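Local coordinates for alpha-L-rhamnosidase (Streptomyces avermitilis, PDB 3W5M), which hydrolyses terminal non-reducing alpha-L-rhamnose residues from citrus flavonoid glycosides and the arabinogalactan-protein gum arabic, and binds L-rhamnose through a calcium-dependent carbohydrate-binding module, at residues Gly509-Arg514 with Leu525-Val530; Gly569-Glu574 with Gly889-Trp894; Ile482-Pro487 with Ile616-Arg621. One frame throughout, in Å; residues are numbered along the deposited sequence.

Interaction 1: Gly509-Arg514 with Leu525-Val530; sequences GSVRLR and LRHAEV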
# COMPACT_ATOMS: atom_id res chain seq x y z
N GLY A 509 -8.36 -5.09 2.80
CA GLY A 509 -8.04 -6.49 3.13
C GLY A 509 -8.98 -7.40 2.36
O GLY A 509 -9.24 -7.17 1.17
N SER A 510 -9.48 -8.45 3.01
CA SER A 510 -10.40 -9.35 2.31
C SER A 510 -11.24 -10.05 3.39
O SER A 510 -10.98 -9.89 4.57
CB SER A 510 -9.63 -10.37 1.43
OG SER A 510 -8.71 -11.12 2.20
N VAL A 511 -12.23 -10.84 2.99
CA VAL A 511 -13.14 -11.37 3.98
C VAL A 511 -12.84 -12.83 4.33
O VAL A 511 -12.08 -13.49 3.66
CB VAL A 511 -14.62 -11.19 3.54
CG1 VAL A 511 -14.82 -9.79 3.00
CG2 VAL A 511 -15.03 -12.25 2.53
N ARG A 512 -13.41 -13.29 5.43
CA ARG A 512 -13.60 -14.72 5.65
C ARG A 512 -15.06 -14.99 5.39
O ARG A 512 -15.94 -14.31 5.98
CB ARG A 512 -13.26 -15.07 7.10
CG ARG A 512 -13.65 -16.51 7.45
CD ARG A 512 -13.00 -17.00 8.74
NE ARG A 512 -13.43 -16.21 9.89
CZ ARG A 512 -12.68 -15.30 10.49
NH1 ARG A 512 -11.44 -15.06 10.07
NH2 ARG A 512 -13.17 -14.63 11.52
N LEU A 513 -15.32 -15.97 4.53
CA LEU A 513 -16.67 -16.42 4.20
C LEU A 513 -16.87 -17.76 4.90
O LEU A 513 -16.00 -18.65 4.78
CB LEU A 513 -16.77 -16.61 2.69
CG LEU A 513 -18.03 -17.22 2.11
CD1 LEU A 513 -19.25 -16.31 2.32
CD2 LEU A 513 -17.83 -17.57 0.64
N ARG A 514 -17.99 -17.88 5.64
CA ARG A 514 -18.45 -19.18 6.15
C ARG A 514 -19.72 -19.54 5.41
O ARG A 514 -20.63 -18.72 5.28
CB ARG A 514 -18.73 -19.18 7.66
CG ARG A 514 -17.64 -18.66 8.58
CD ARG A 514 -16.33 -19.44 8.51
NE ARG A 514 -16.47 -20.87 8.84
CZ ARG A 514 -16.46 -21.36 10.08
NH1 ARG A 514 -16.31 -20.56 11.12
NH2 ARG A 514 -16.59 -22.68 10.25
N LEU A 525 -18.53 -12.73 -4.32
CA LEU A 525 -18.42 -11.64 -3.35
C LEU A 525 -17.87 -10.45 -4.07
O LEU A 525 -16.71 -10.48 -4.47
CB LEU A 525 -17.44 -11.99 -2.22
CG LEU A 525 -17.65 -13.34 -1.53
CD1 LEU A 525 -16.53 -13.64 -0.55
CD2 LEU A 525 -19.01 -13.36 -0.85
N ARG A 526 -18.68 -9.42 -4.21
CA ARG A 526 -18.21 -8.14 -4.76
C ARG A 526 -18.02 -7.14 -3.61
O ARG A 526 -18.67 -7.23 -2.57
CB ARG A 526 -19.16 -7.60 -5.82
CG ARG A 526 -19.18 -8.43 -7.10
CD ARG A 526 -19.73 -7.68 -8.30
NE ARG A 526 -21.07 -7.15 -8.06
CZ ARG A 526 -21.50 -5.96 -8.48
NH1 ARG A 526 -20.71 -5.16 -9.19
NH2 ARG A 526 -22.74 -5.57 -8.19
N HIS A 527 -17.09 -6.20 -3.79
CA HIS A 527 -16.69 -5.33 -2.72
C HIS A 527 -16.83 -3.89 -3.16
O HIS A 527 -16.43 -3.54 -4.28
CB HIS A 527 -15.23 -5.63 -2.30
CG HIS A 527 -15.01 -7.03 -1.84
ND1 HIS A 527 -14.88 -8.08 -2.72
CD2 HIS A 527 -14.86 -7.55 -0.60
CE1 HIS A 527 -14.70 -9.20 -2.04
NE2 HIS A 527 -14.69 -8.91 -0.75
N ALA A 528 -17.42 -3.07 -2.30
CA ALA A 528 -17.71 -1.65 -2.63
C ALA A 528 -17.46 -0.74 -1.48
O ALA A 528 -17.66 -1.09 -0.32
CB ALA A 528 -19.15 -1.48 -3.10
N GLU A 529 -17.09 0.50 -1.80
CA GLU A 529 -16.86 1.52 -0.78
C GLU A 529 -18.17 2.20 -0.32
O GLU A 529 -18.26 2.65 0.81
CB GLU A 529 -15.93 2.61 -1.34
CG GLU A 529 -14.56 2.16 -1.82
CD GLU A 529 -13.62 3.36 -2.04
OE1 GLU A 529 -13.76 4.03 -3.10
OE2 GLU A 529 -12.79 3.64 -1.14
N VAL A 530 -19.14 2.28 -1.23
CA VAL A 530 -20.41 3.02 -0.99
C VAL A 530 -21.59 2.29 -1.64
O VAL A 530 -21.39 1.32 -2.40
CB VAL A 530 -20.33 4.47 -1.53
CG1 VAL A 530 -19.28 5.27 -0.75
CG2 VAL A 530 -20.01 4.48 -3.02
O HOH W 1 -12.74 -10.68 0.11

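Interaction 2: Gly569-Glu574 with Gly889-Trp894; sequences GFRYVE and GSTTMW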
# COMPACT_ATOMS: atom_id res chain seq x y z
N GLY A 569 -10.54 -2.61 -1.24
CA GLY A 569 -10.94 -1.50 -0.36
C GLY A 569 -12.46 -1.39 -0.38
O GLY A 569 -13.07 -1.25 -1.45
N PHE A 570 -13.09 -1.50 0.79
CA PHE A 570 -14.56 -1.68 0.84
C PHE A 570 -15.08 -1.52 2.23
O PHE A 570 -14.37 -1.78 3.22
CB PHE A 570 -14.95 -3.09 0.36
CG PHE A 570 -14.40 -4.19 1.21
CD1 PHE A 570 -13.06 -4.58 1.10
CD2 PHE A 570 -15.23 -4.89 2.08
CE1 PHE A 570 -12.57 -5.63 1.88
CE2 PHE A 570 -14.74 -5.93 2.86
CZ PHE A 570 -13.41 -6.29 2.77
N ARG A 571 -16.35 -1.12 2.29
CA ARG A 571 -17.16 -1.17 3.51
C ARG A 571 -18.29 -2.20 3.35
O ARG A 571 -18.78 -2.77 4.34
CB ARG A 571 -17.77 0.21 3.77
CG ARG A 571 -18.81 0.17 4.90
CD ARG A 571 -19.23 1.55 5.39
NE ARG A 571 -20.42 1.44 6.23
CZ ARG A 571 -20.98 2.46 6.89
NH1 ARG A 571 -20.47 3.68 6.80
NH2 ARG A 571 -22.07 2.25 7.62
N TYR A 572 -18.70 -2.43 2.12
CA TYR A 572 -19.86 -3.32 1.86
C TYR A 572 -19.44 -4.51 1.01
O TYR A 572 -18.62 -4.37 0.09
CB TYR A 572 -20.95 -2.54 1.13
CG TYR A 572 -21.34 -1.25 1.84
CD1 TYR A 572 -22.30 -1.26 2.84
CD2 TYR A 572 -20.76 -0.02 1.48
CE1 TYR A 572 -22.66 -0.09 3.49
CE2 TYR A 572 -21.10 1.15 2.13
CZ TYR A 572 -22.06 1.10 3.13
OH TYR A 572 -22.42 2.26 3.77
N VAL A 573 -20.02 -5.67 1.33
CA VAL A 573 -19.82 -6.90 0.56
C VAL A 573 -21.17 -7.37 0.02
O VAL A 573 -22.10 -7.60 0.80
CB VAL A 573 -19.18 -8.00 1.42
CG1 VAL A 573 -18.87 -9.23 0.56
CG2 VAL A 573 -17.92 -7.46 2.07
N GLU A 574 -21.26 -7.49 -1.30
CA GLU A 574 -22.42 -8.08 -1.99
C GLU A 574 -22.20 -9.57 -2.23
O GLU A 574 -21.21 -9.98 -2.83
CB GLU A 574 -22.62 -7.40 -3.32
CG GLU A 574 -23.78 -7.96 -4.13
CD GLU A 574 -23.63 -7.67 -5.62
OE1 GLU A 574 -22.92 -8.42 -6.36
OE2 GLU A 574 -24.26 -6.69 -6.07
N GLY A 889 -21.69 10.03 6.65
CA GLY A 889 -21.31 8.69 7.09
C GLY A 889 -19.91 8.24 6.69
O GLY A 889 -19.61 7.04 6.79
N SER A 890 -19.04 9.17 6.26
CA SER A 890 -17.63 8.81 5.92
C SER A 890 -16.94 8.13 7.10
O SER A 890 -17.17 8.49 8.25
CB SER A 890 -16.82 10.02 5.43
OG SER A 890 -16.51 10.89 6.51
N THR A 891 -16.12 7.13 6.80
CA THR A 891 -15.30 6.50 7.83
C THR A 891 -13.81 6.54 7.42
O THR A 891 -12.98 5.94 8.09
CB THR A 891 -15.73 5.04 8.09
OG1 THR A 891 -15.79 4.36 6.83
CG2 THR A 891 -17.15 4.97 8.78
N THR A 892 -13.52 7.18 6.29
CA THR A 892 -12.17 7.40 5.78
C THR A 892 -12.20 8.77 5.15
O THR A 892 -13.25 9.42 5.16
CB THR A 892 -11.76 6.37 4.71
OG1 THR A 892 -12.76 6.28 3.68
CG2 THR A 892 -11.51 5.00 5.32
N MET A 893 -11.07 9.23 4.61
CA MET A 893 -11.02 10.51 3.92
C MET A 893 -11.26 10.27 2.45
O MET A 893 -10.72 9.31 1.87
CB MET A 893 -9.68 11.24 4.11
CG MET A 893 -9.21 11.28 5.55
SD MET A 893 -10.40 11.89 6.74
CE MET A 893 -10.34 13.60 6.19
N TRP A 894 -12.07 11.12 1.83
CA TRP A 894 -12.34 10.98 0.39
C TRP A 894 -11.34 11.68 -0.50
O TRP A 894 -10.71 12.68 -0.09
CB TRP A 894 -13.74 11.54 0.06
CG TRP A 894 -14.86 10.95 0.82
CD1 TRP A 894 -14.90 9.76 1.50
CD2 TRP A 894 -16.18 11.51 0.91
NE1 TRP A 894 -16.16 9.56 2.04
CE2 TRP A 894 -16.96 10.62 1.68
CE3 TRP A 894 -16.77 12.68 0.42
CZ2 TRP A 894 -18.32 10.88 1.99
CZ3 TRP A 894 -18.12 12.94 0.71
CH2 TRP A 894 -18.87 12.03 1.48
O HOH W 2 -18.21 4.88 5.50
O HOH W 3 -21.04 5.76 8.69

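Interaction 3: Ile482-Pro487 with Ile616-Arg621; sequences IAKELP and ITWGQR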
# COMPACT_ATOMS: atom_id res chain seq x y z
N ILE A 482 -2.67 -9.29 9.14
CA ILE A 482 -4.03 -8.97 9.61
C ILE A 482 -3.91 -8.31 10.97
O ILE A 482 -3.26 -8.86 11.88
CB ILE A 482 -4.91 -10.24 9.68
CG1 ILE A 482 -5.06 -10.82 8.27
CG2 ILE A 482 -6.27 -9.97 10.35
CD1 ILE A 482 -5.62 -12.22 8.24
N ALA A 483 -4.47 -7.11 11.11
CA ALA A 483 -4.33 -6.37 12.35
C ALA A 483 -5.61 -6.49 13.17
O ALA A 483 -5.58 -6.31 14.39
CB ALA A 483 -4.04 -4.91 12.06
N LYS A 484 -6.72 -6.74 12.50
CA LYS A 484 -8.04 -6.88 13.18
C LYS A 484 -9.10 -7.41 12.24
O LYS A 484 -8.92 -7.39 11.02
CB LYS A 484 -8.52 -5.60 13.87
CG LYS A 484 -8.59 -4.37 13.01
CD LYS A 484 -9.08 -3.20 13.85
CE LYS A 484 -10.59 -3.17 13.91
NZ LYS A 484 -11.05 -2.85 15.28
N GLU A 485 -10.17 -7.93 12.84
CA GLU A 485 -11.31 -8.43 12.08
C GLU A 485 -12.51 -7.51 12.32
O GLU A 485 -12.64 -6.95 13.42
CB GLU A 485 -11.62 -9.87 12.50
CG GLU A 485 -10.51 -10.84 12.11
CD GLU A 485 -10.86 -12.30 12.34
OE1 GLU A 485 -11.88 -12.59 13.04
OE2 GLU A 485 -10.13 -13.17 11.83
N LEU A 486 -13.34 -7.32 11.30
CA LEU A 486 -14.58 -6.54 11.41
C LEU A 486 -15.77 -7.43 11.07
O LEU A 486 -16.01 -7.70 9.90
CB LEU A 486 -14.57 -5.33 10.45
CG LEU A 486 -13.57 -4.19 10.69
CD1 LEU A 486 -13.62 -3.15 9.58
CD2 LEU A 486 -13.79 -3.52 12.05
N PRO A 487 -16.54 -7.86 12.09
CA PRO A 487 -17.70 -8.70 11.77
C PRO A 487 -18.73 -7.86 11.02
O PRO A 487 -18.80 -6.67 11.23
CB PRO A 487 -18.25 -9.11 13.15
CG PRO A 487 -17.17 -8.82 14.12
CD PRO A 487 -16.35 -7.69 13.55
N ILE A 616 -8.93 9.58 9.76
CA ILE A 616 -7.52 9.74 9.43
C ILE A 616 -6.72 8.43 9.59
O ILE A 616 -5.98 8.05 8.68
CB ILE A 616 -6.86 10.87 10.27
CG1 ILE A 616 -7.46 12.22 9.84
CG2 ILE A 616 -5.34 10.89 10.06
CD1 ILE A 616 -7.21 13.33 10.84
N THR A 617 -6.85 7.78 10.74
CA THR A 617 -6.09 6.55 11.05
C THR A 617 -6.57 5.41 10.18
O THR A 617 -5.79 4.52 9.84
CB THR A 617 -6.12 6.15 12.54
OG1 THR A 617 -7.44 5.71 12.92
CG2 THR A 617 -5.67 7.32 13.45
N TRP A 618 -7.85 5.44 9.80
CA TRP A 618 -8.34 4.41 8.87
C TRP A 618 -7.88 4.67 7.42
O TRP A 618 -7.56 3.73 6.71
CB TRP A 618 -9.87 4.21 9.00
CG TRP A 618 -10.27 3.34 10.15
CD1 TRP A 618 -10.62 3.74 11.39
CD2 TRP A 618 -10.30 1.90 10.16
NE1 TRP A 618 -10.88 2.64 12.19
CE2 TRP A 618 -10.70 1.50 11.45
CE3 TRP A 618 -10.02 0.91 9.20
CZ2 TRP A 618 -10.86 0.14 11.83
CZ3 TRP A 618 -10.16 -0.44 9.56
CH2 TRP A 618 -10.58 -0.81 10.87
N GLY A 619 -7.87 5.93 6.97
CA GLY A 619 -7.35 6.26 5.66
C GLY A 619 -5.87 5.94 5.57
O GLY A 619 -5.38 5.46 4.54
N GLN A 620 -5.13 6.18 6.66
CA GLN A 620 -3.70 5.90 6.63
C GLN A 620 -3.48 4.38 6.55
O GLN A 620 -2.78 3.88 5.67
CB GLN A 620 -3.01 6.42 7.88
CG GLN A 620 -1.53 6.07 7.94
CD GLN A 620 -0.85 6.58 9.19
OE1 GLN A 620 0.38 6.55 9.33
NE2 GLN A 620 -1.66 7.02 10.14
N ARG A 621 -4.10 3.65 7.45
CA ARG A 621 -3.83 2.21 7.50
C ARG A 621 -4.28 1.49 6.23
O ARG A 621 -3.64 0.53 5.78
CB ARG A 621 -4.39 1.58 8.77
CG ARG A 621 -5.86 1.19 8.72
CD ARG A 621 -6.29 0.68 10.08
NE ARG A 621 -6.65 1.79 10.97
CZ ARG A 621 -7.09 1.64 12.22
NH1 ARG A 621 -7.22 0.43 12.77
NH2 ARG A 621 -7.42 2.72 12.94

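Interaction 1: Gly509-Arg514 with Leu525-Val530
Val511 and Leu525 meet between two strands that face each other, non-adjacent in one curved sheet. The axes of strands 510-514 and 525-528 approach to 9.5 Å, and their directions differ by 144°. This is too far apart for backbone pairing. Each strand is paired with other neighbours: 510-514 bonds to strand 587-594, and 525-528 lies beside strand 572-576. The contact is therefore made by inward-facing side chains, across the interior of the concanavalin-like beta-sandwich domain. Val511 and Leu513 point inward from one strand, with Arg512 turned outward between them. Leu525 and His527 face them from the other.

Val511 divides its two methyls between the two partners. CG2 of Val511 is 3.7 Å from CD1 of Leu525. CG1 of Val511 lies in the plane of the His527 ring, at its edge, 3.9 Å from NE2. The methyls can do this because CG1 stands opposite the carbonyl carbon (chi1 -45°) while CG2 fits between the backbone N and that carbon. Leu513 adds a looser apolar touch, its CD2 4.3 Å from the same CD1 of Leu525. Val573 of strand 572-576 touches both Val511 and His527.

A water sits beside this apolar group. It accepts from Val511 N at 2.9 Å and, weakly, from His527 NE2 at 2.8 Å. The other ring nitrogen, ND1 of His527, is bonded to Ala547 O. His568 stacks on the ring and Phe570 meets it edge-to-face, so its orientation is set from several directions. The chemistry is thus mixed: branched apolar side chains fill most of the contact, while the buried backbone N-H of Val511 and the imidazole edge share one water, whose hold on the ring is weak. It is a tenuous polar link between the two strands.

Interaction 2: Gly569-Glu574 with Gly889-Trp894
Arg571 meets Gly889 and Thr891 in a largely water-mediated contact, where the concanavalin-like beta-sandwich domain adjoins the catalytic (alpha/alpha)6 barrel. The nearest CA atoms, those of Arg571 and Thr891, are 9.0 Å apart, and the arginine spans the distance. Its CG lies trans to the backbone N (chi1 171°), and the chain stays extended as far as NE, so NH1 arrives at the loop.

Two waters bridge the seam. Water 2 accepts from Arg571 NH1 at 2.9 Å, near the guanidinium plane. It donates to Gly889 O and also bonds Thr891 OG1 at 2.8 Å, which ties three groups together. Water 3 makes a second bridge, accepting from Arg571 NH1 and donating to Gly889 O at 2.7 Å. Direct approach is slight: Arg571 NH1 is 3.5 Å from Gly889 O, at the edge of the guanidinium, and CG2 of Thr891 lies 4.1 Å from the same nitrogen. The arginine and threonine side chains cross at about a right angle.

Both partners stand at irregular points of the backbone. Arg571 and Tyr572 together face Ala528 as a classic beta bulge, where the chain turns a corner between two strands. Gly889, with positive phi, is the C-prime residue of the Schellman motif that ends helix 883-887. The loop after it runs on to Glu895, the inferred proton acceptor, although the contact itself lies away from the sugar sites.

The arginine is also held from its own domain. NE of Arg571 forms a salt bridge with Asp502. The Tyr572 ring carries CG of Arg571 over its centre, 3.7 Å above the plane, and the tyrosine OH lies above one face of the guanidinium, toward its rim. On the loop side, Thr891 OG1 is bonded by Asn506 N, and Gln505 NE2 bonds Thr891 O.

Interaction 3: Ile482-Pro487 with Ile616-Arg621
Lys484 lays its aliphatic end against the rim of the Trp618 indole. CE of Lys484 lies near the ring plane, 3.8 Å from CH2 of Trp618, and the two side chains cross at about a right angle. The touch is thus one of methylene on ring edge, with the charged nitrogen beyond it. Two bends near the end of the lysine, at chi3 (-85°) and chi4, set this course. Lys484 also touches a crystal neighbour, so its pose may owe something to the lattice.

Leu486, two residues on along the same side of the strand, brings CD1 to 4.0 Å from CH2 of Trp618. The leucine and the tryptophan reach toward each other from opposite directions. Met507 touches both of them.

One face of the indole is covered by Arg621, whose CZ lies 3.7 Å above the ring centre; the guanidinium turns its own face to the indole. Two bonds within the helix hold the guanidinium in this rotation. NE of Arg621 bonds Thr617 O at 3.1 Å, nearly straight at 165° but from well above the carbonyl plane. NH2 of Arg621 bonds Thr617 OG1 at 3.0 Å, close to the guanidinium plane. Thr617 O also takes the helical bond of Arg621 N, which arrives from its other face.

CD of Lys484 comes within 4.2 Å of Arg621 NH1. The two charged ends stay apart, with Lys484 NZ 5.6 Å from Arg621 NH1.

The axes of strand and helix are 12.9 Å apart at their closest, a gap bridged by these long side chains. Strand 480-493 belongs to the ten-stranded sheet of the concanavalin-like domain and helix 607-622 to the catalytic domain. The contact is a junction between that sheet and the (alpha/alpha)6 barrel of this family 78 glycosidase.

How the interactions relate
From the N terminus, 482-487 comes first and opens the loop that interaction 3 closes at 616-621. Interaction 1 is nested inside it, joining 509-514 to 525-530 over a short span. Segment 569-574 follows, after interaction 1 has closed. Its partner, 889-894, lies well beyond 616-621, so interactions 2 and 3 cross. Interaction 1 stays within the concanavalin-like domain, whereas 2 and 3 each join its sheet to the catalytic barrel. Salt bridges connect the sites: Arg526 with Glu574 links interactions 1 and 2, and Arg512 with Glu485 links 1 and 3. On the barrel side, Thr891 and Thr892 pack on Trp618, bringing the two junctions together.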